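PDB 5BP8: Ent-copalyl diphosphate synthase from Streptomyces platensis, which belongs to the terpene cyclases, largely helical proteins partly related in sequence to squalene-hopene cyclases. Local coordinates for residues W190-A204 with V217-A230. Residues are numbered along the deposited sequence; the frame is centred on the assembly and turned at random.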
loop_
_atom_site.group_PDB
_atom_site.type_symbol
_atom_site.label_atom_id
_atom_site.label_comp_id
_atom_site.label_asym_id
_atom_site.label_seq_id
_atom_site.Cartn_x
_atom_site.Cartn_y
_atom_site.Cartn_z
ATOM N N TRP A 190 -4.135 -10.829 -10.489
ATOM C CA TRP A 190 -4.059 -12.006 -9.617
ATOM C C TRP A 190 -4.200 -11.634 -8.148
ATOM O O TRP A 190 -4.757 -12.393 -7.365
ATOM C CB TRP A 190 -2.739 -12.745 -9.805
ATOM C CG TRP A 190 -2.577 -13.369 -11.184
ATOM C CD1 TRP A 190 -3.500 -13.382 -12.210
ATOM C CD2 TRP A 190 -1.418 -14.071 -11.679
ATOM N NE1 TRP A 190 -2.966 -14.039 -13.312
ATOM C CE2 TRP A 190 -1.703 -14.472 -13.010
ATOM C CE3 TRP A 190 -0.166 -14.346 -11.149
ATOM C CZ2 TRP A 190 -0.788 -15.177 -13.791
ATOM C CZ3 TRP A 190 0.754 -15.036 -11.925
ATOM C CH2 TRP A 190 0.433 -15.446 -13.237
ATOM N N HIS A 191 -3.666 -10.473 -7.786
ATOM C CA HIS A 191 -3.774 -9.938 -6.438
ATOM C C HIS A 191 -5.232 -9.785 -5.976
ATOM O O HIS A 191 -5.484 -9.749 -4.755
ATOM C CB HIS A 191 -3.083 -8.572 -6.388
ATOM C CG HIS A 191 -2.905 -8.047 -5.005
ATOM N ND1 HIS A 191 -1.991 -8.574 -4.127
ATOM C CD2 HIS A 191 -3.535 -7.051 -4.334
ATOM C CE1 HIS A 191 -2.064 -7.936 -2.974
ATOM N NE2 HIS A 191 -2.994 -7.005 -3.075
ATOM N N THR A 192 -6.173 -9.705 -6.936
ATOM C CA THR A 192 -7.585 -9.488 -6.647
ATOM C C THR A 192 -8.474 -10.680 -7.077
ATOM O O THR A 192 -9.696 -10.559 -7.263
ATOM C CB THR A 192 -8.065 -8.123 -7.187
ATOM O OG1 THR A 192 -9.397 -7.836 -6.707
ATOM C CG2 THR A 192 -8.058 -8.047 -8.613
ATOM N N LEU A 193 -7.859 -11.851 -7.159
ATOM C CA LEU A 193 -8.561 -13.038 -7.624
ATOM C C LEU A 193 -9.875 -13.280 -6.855
ATOM O O LEU A 193 -10.864 -13.705 -7.447
ATOM C CB LEU A 193 -7.673 -14.275 -7.523
ATOM C CG LEU A 193 -8.290 -15.645 -7.868
ATOM C CD1 LEU A 193 -8.758 -15.688 -9.315
ATOM C CD2 LEU A 193 -7.281 -16.763 -7.605
ATOM N N GLU A 194 -9.874 -13.004 -5.560
ATOM C CA GLU A 194 -11.049 -13.327 -4.694
ATOM C C GLU A 194 -12.289 -12.537 -5.062
ATOM O O GLU A 194 -13.402 -12.895 -4.695
ATOM C CB GLU A 194 -10.698 -13.137 -3.201
ATOM C CG GLU A 194 -10.778 -11.706 -2.663
ATOM C CD GLU A 194 -9.574 -10.831 -2.993
ATOM O OE1 GLU A 194 -8.668 -11.273 -3.760
ATOM O OE2 GLU A 194 -9.528 -9.691 -2.455
ATOM N N ALA A 195 -12.102 -11.416 -5.755
ATOM C CA ALA A 195 -13.225 -10.652 -6.275
ATOM C C ALA A 195 -13.854 -11.329 -7.484
ATOM O O ALA A 195 -15.050 -11.201 -7.702
ATOM C CB ALA A 195 -12.780 -9.266 -6.665
ATOM N N VAL A 196 -13.033 -12.028 -8.255
ATOM C CA VAL A 196 -13.463 -12.732 -9.430
ATOM C C VAL A 196 -14.184 -14.022 -9.044
ATOM O O VAL A 196 -15.238 -14.330 -9.611
ATOM C CB VAL A 196 -12.262 -13.017 -10.353
ATOM C CG1 VAL A 196 -12.697 -13.749 -11.599
ATOM C CG2 VAL A 196 -11.560 -11.707 -10.723
ATOM N N THR A 197 -13.646 -14.740 -8.068
ATOM C CA THR A 197 -14.197 -16.000 -7.637
ATOM C C THR A 197 -13.828 -16.283 -6.205
ATOM O O THR A 197 -12.730 -15.950 -5.793
ATOM C CB THR A 197 -13.713 -17.190 -8.520
ATOM O OG1 THR A 197 -14.335 -18.417 -8.067
ATOM C CG2 THR A 197 -12.215 -17.350 -8.481
ATOM N N ARG A 198 -14.751 -16.901 -5.464
ATOM C CA ARG A 198 -14.488 -17.318 -4.097
ATOM C C ARG A 198 -13.678 -18.593 -4.039
ATOM O O ARG A 198 -13.101 -18.909 -2.996
ATOM C CB ARG A 198 -15.808 -17.557 -3.340
ATOM C CG ARG A 198 -16.639 -16.304 -3.195
ATOM C CD ARG A 198 -17.936 -16.627 -2.488
ATOM N NE ARG A 198 -17.672 -17.060 -1.130
ATOM C CZ ARG A 198 -17.708 -16.269 -0.057
ATOM N NH1 ARG A 198 -17.971 -14.964 -0.152
ATOM N NH2 ARG A 198 -17.463 -16.783 1.126
ATOM N N ASP A 199 -13.693 -19.352 -5.137
ATOM C CA ASP A 199 -13.087 -20.667 -5.187
ATOM C C ASP A 199 -12.826 -21.000 -6.642
ATOM O O ASP A 199 -13.718 -21.408 -7.359
ATOM C CB ASP A 199 -14.019 -21.704 -4.538
ATOM C CG ASP A 199 -13.433 -23.089 -4.490
ATOM O OD1 ASP A 199 -12.506 -23.405 -5.260
ATOM O OD2 ASP A 199 -13.946 -23.919 -3.685
ATOM N N GLY A 200 -11.608 -20.760 -7.085
ATOM C CA GLY A 200 -11.229 -21.009 -8.472
ATOM C C GLY A 200 -9.879 -20.420 -8.784
ATOM O O GLY A 200 -9.294 -19.733 -7.961
ATOM N N THR A 201 -9.349 -20.722 -9.964
ATOM C CA THR A 201 -7.955 -20.367 -10.278
ATOM C C THR A 201 -7.869 -19.324 -11.376
ATOM O O THR A 201 -7.055 -18.395 -11.288
ATOM C CB THR A 201 -7.163 -21.619 -10.671
ATOM O OG1 THR A 201 -7.846 -22.308 -11.732
ATOM C CG2 THR A 201 -7.084 -22.549 -9.458
ATOM N N ARG A 202 -8.669 -19.483 -12.439
ATOM C CA ARG A 202 -8.806 -18.409 -13.453
ATOM C C ARG A 202 -7.498 -18.007 -14.167
ATOM O O ARG A 202 -7.346 -16.872 -14.674
ATOM C CB ARG A 202 -9.421 -17.162 -12.824
ATOM C CG ARG A 202 -10.728 -17.401 -12.104
ATOM C CD ARG A 202 -11.851 -17.415 -13.099
ATOM N NE ARG A 202 -13.098 -17.904 -12.558
ATOM C CZ ARG A 202 -14.287 -17.596 -13.042
ATOM N NH1 ARG A 202 -14.403 -16.761 -14.072
ATOM N NH2 ARG A 202 -15.365 -18.104 -12.478
ATOM N N GLY A 203 -6.572 -18.944 -14.245
ATOM C CA GLY A 203 -5.282 -18.714 -14.859
ATOM C C GLY A 203 -4.254 -18.018 -13.988
ATOM O O GLY A 203 -3.151 -17.745 -14.446
ATOM N N ALA A 204 -4.616 -17.677 -12.745
ATOM C CA ALA A 204 -3.642 -17.161 -11.808
ATOM C C ALA A 204 -2.707 -18.285 -11.380
ATOM O O ALA A 204 -3.141 -19.422 -11.172
ATOM C CB ALA A 204 -4.334 -16.529 -10.616
ATOM N N VAL A 217 -0.565 -16.268 -4.223
ATOM C CA VAL A 217 -1.130 -15.824 -5.491
ATOM C C VAL A 217 -1.186 -14.304 -5.467
ATOM O O VAL A 217 -1.884 -13.715 -4.617
ATOM C CB VAL A 217 -2.526 -16.400 -5.706
ATOM C CG1 VAL A 217 -3.192 -15.811 -6.967
ATOM C CG2 VAL A 217 -2.437 -17.917 -5.796
ATOM N N GLY A 218 -0.430 -13.671 -6.358
ATOM C CA GLY A 218 -0.335 -12.235 -6.359
ATOM C C GLY A 218 0.057 -11.618 -5.026
ATOM O O GLY A 218 -0.366 -10.512 -4.734
ATOM N N CYS A 219 0.861 -12.308 -4.200
ATOM C CA CYS A 219 1.211 -11.806 -2.864
ATOM C C CYS A 219 0.004 -11.317 -2.030
ATOM O O CYS A 219 0.133 -10.346 -1.258
ATOM C CB CYS A 219 2.275 -10.693 -2.942
ATOM S SG CYS A 219 3.869 -11.261 -3.616
ATOM N N SER A 220 -1.141 -12.010 -2.170
ATOM C CA SER A 220 -2.368 -11.694 -1.459
ATOM C C SER A 220 -2.837 -12.891 -0.667
ATOM O O SER A 220 -3.120 -13.942 -1.263
ATOM C CB SER A 220 -3.491 -11.389 -2.446
ATOM O OG SER A 220 -4.741 -11.327 -1.766
ATOM N N PRO A 221 -3.003 -12.740 0.644
ATOM C CA PRO A 221 -3.614 -13.871 1.361
ATOM C C PRO A 221 -5.025 -14.199 0.861
ATOM O O PRO A 221 -5.377 -15.383 0.708
ATOM C CB PRO A 221 -3.627 -13.379 2.813
ATOM C CG PRO A 221 -2.484 -12.462 2.880
ATOM C CD PRO A 221 -2.501 -11.716 1.579
ATOM N N ALA A 222 -5.854 -13.184 0.621
ATOM C CA ALA A 222 -7.217 -13.425 0.135
ATOM C C ALA A 222 -7.230 -14.167 -1.228
ATOM O O ALA A 222 -7.992 -15.104 -1.414
ATOM C CB ALA A 222 -7.987 -12.104 0.008
ATOM N N ALA A 223 -6.413 -13.708 -2.171
ATOM C CA ALA A 223 -6.378 -14.327 -3.508
ATOM C C ALA A 223 -5.922 -15.781 -3.387
ATOM O O ALA A 223 -6.416 -16.663 -4.107
ATOM C CB ALA A 223 -5.448 -13.547 -4.434
ATOM N N THR A 224 -4.966 -16.025 -2.481
ATOM C CA THR A 224 -4.442 -17.361 -2.247
ATOM C C THR A 224 -5.525 -18.265 -1.690
ATOM O O THR A 224 -5.645 -19.433 -2.104
ATOM C CB THR A 224 -3.203 -17.359 -1.315
ATOM O OG1 THR A 224 -2.200 -16.443 -1.813
ATOM C CG2 THR A 224 -2.595 -18.746 -1.213
ATOM N N ALA A 225 -6.331 -17.743 -0.773
ATOM C CA ALA A 225 -7.452 -18.500 -0.229
ATOM C C ALA A 225 -8.451 -18.866 -1.338
ATOM O O ALA A 225 -8.994 -19.962 -1.352
ATOM C CB ALA A 225 -8.143 -17.703 0.874
ATOM N N ALA A 226 -8.725 -17.925 -2.230
ATOM C CA ALA A 226 -9.687 -18.155 -3.321
ATOM C C ALA A 226 -9.151 -19.230 -4.269
ATOM O O ALA A 226 -9.888 -20.123 -4.725
ATOM C CB ALA A 226 -9.953 -16.845 -4.068
ATOM N N TRP A 227 -7.861 -19.174 -4.534
ATOM C CA TRP A 227 -7.205 -20.105 -5.454
ATOM C C TRP A 227 -7.216 -21.522 -4.877
ATOM O O TRP A 227 -7.533 -22.477 -5.589
ATOM C CB TRP A 227 -5.767 -19.640 -5.729
ATOM C CG TRP A 227 -5.053 -20.379 -6.839
ATOM C CD1 TRP A 227 -4.917 -19.983 -8.149
ATOM C CD2 TRP A 227 -4.362 -21.634 -6.726
ATOM N NE1 TRP A 227 -4.184 -20.919 -8.848
ATOM C CE2 TRP A 227 -3.865 -21.957 -8.015
ATOM C CE3 TRP A 227 -4.167 -22.542 -5.675
ATOM C CZ2 TRP A 227 -3.133 -23.132 -8.271
ATOM C CZ3 TRP A 227 -3.438 -23.730 -5.930
ATOM C CH2 TRP A 227 -2.939 -24.003 -7.227
ATOM N N LEU A 228 -6.912 -21.648 -3.593
ATOM C CA LEU A 228 -6.877 -22.956 -2.920
ATOM C C LEU A 228 -8.241 -23.610 -2.794
ATOM O O LEU A 228 -8.330 -24.827 -2.726
ATOM C CB LEU A 228 -6.328 -22.788 -1.495
ATOM C CG LEU A 228 -4.826 -22.520 -1.407
ATOM C CD1 LEU A 228 -4.431 -22.009 -0.029
ATOM C CD2 LEU A 228 -3.966 -23.727 -1.782
ATOM N N GLY A 229 -9.288 -22.814 -2.696
ATOM C CA GLY A 229 -10.621 -23.330 -2.584
ATOM C C GLY A 229 -11.015 -23.741 -1.170
ATOM O O GLY A 229 -10.285 -23.514 -0.193
ATOM N N ALA A 230 -12.180 -24.360 -1.083
ATOM C CA ALA A 230 -12.851 -24.571 0.178
ATOM C C ALA A 230 -12.193 -25.655 1.019
ATOM O O ALA A 230 -12.220 -25.564 2.254
ATOM C CB ALA A 230 -14.317 -24.876 -0.051
HETATM O O HOH W 1 -11.797 -20.709 -1.544
HETATM O O HOH W 2 -9.916 -23.355 -6.501
#
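Trp227 reaches across from helix 221-228 to Leu193, Thr201 and Ala204. Its CB packs against Leu193 CD2 at 3.8 Å. With CG anti to the backbone N (chi1 -170°), the indole is carried to Thr201, whose CG2 methyl sits over one face, 3.5 Å from the centroid of the five-membered ring, a CH-pi contact. CD1 has the same methyl on one side and Ala204 O near the ring's edge. At the next atom, NE1 donates to Ala204 O (3.0 Å) along a bent path, the oxygen being tilted from the ring plane. Further out, CE2 lies 3.6 Å from Thr201 CG2, which just reaches CZ2 (4.2 Å); Pro206 also touches this side chain. Ala204 closes the type I' turn that starts at Thr201, so the indole spans both ends of that turn. About half of the protein is helix and almost none strand, consistent with a terpene cyclase of helical-barrel domains; here helix 221-228, the one before helix 237-249, meets the mostly looping segment 190-204. Small residues let the backbones come close: Gly218 and Gly229 at the nearest CA pairs, and Ala226, whose CB lies 3.4 Å from Thr197 O and whose O accepts from Gly200 N. At the far end, His191 ND1 donates to Gly218 O at 2.6 Å, nearly straight (177°) and in the ring plane, while its NE2 is hydrogen-bonded to Asp497 OD2; together these bonds fix the ring's rotation. Ser220 OG, above one imidazole face, caps the helix by accepting from Ala223 N.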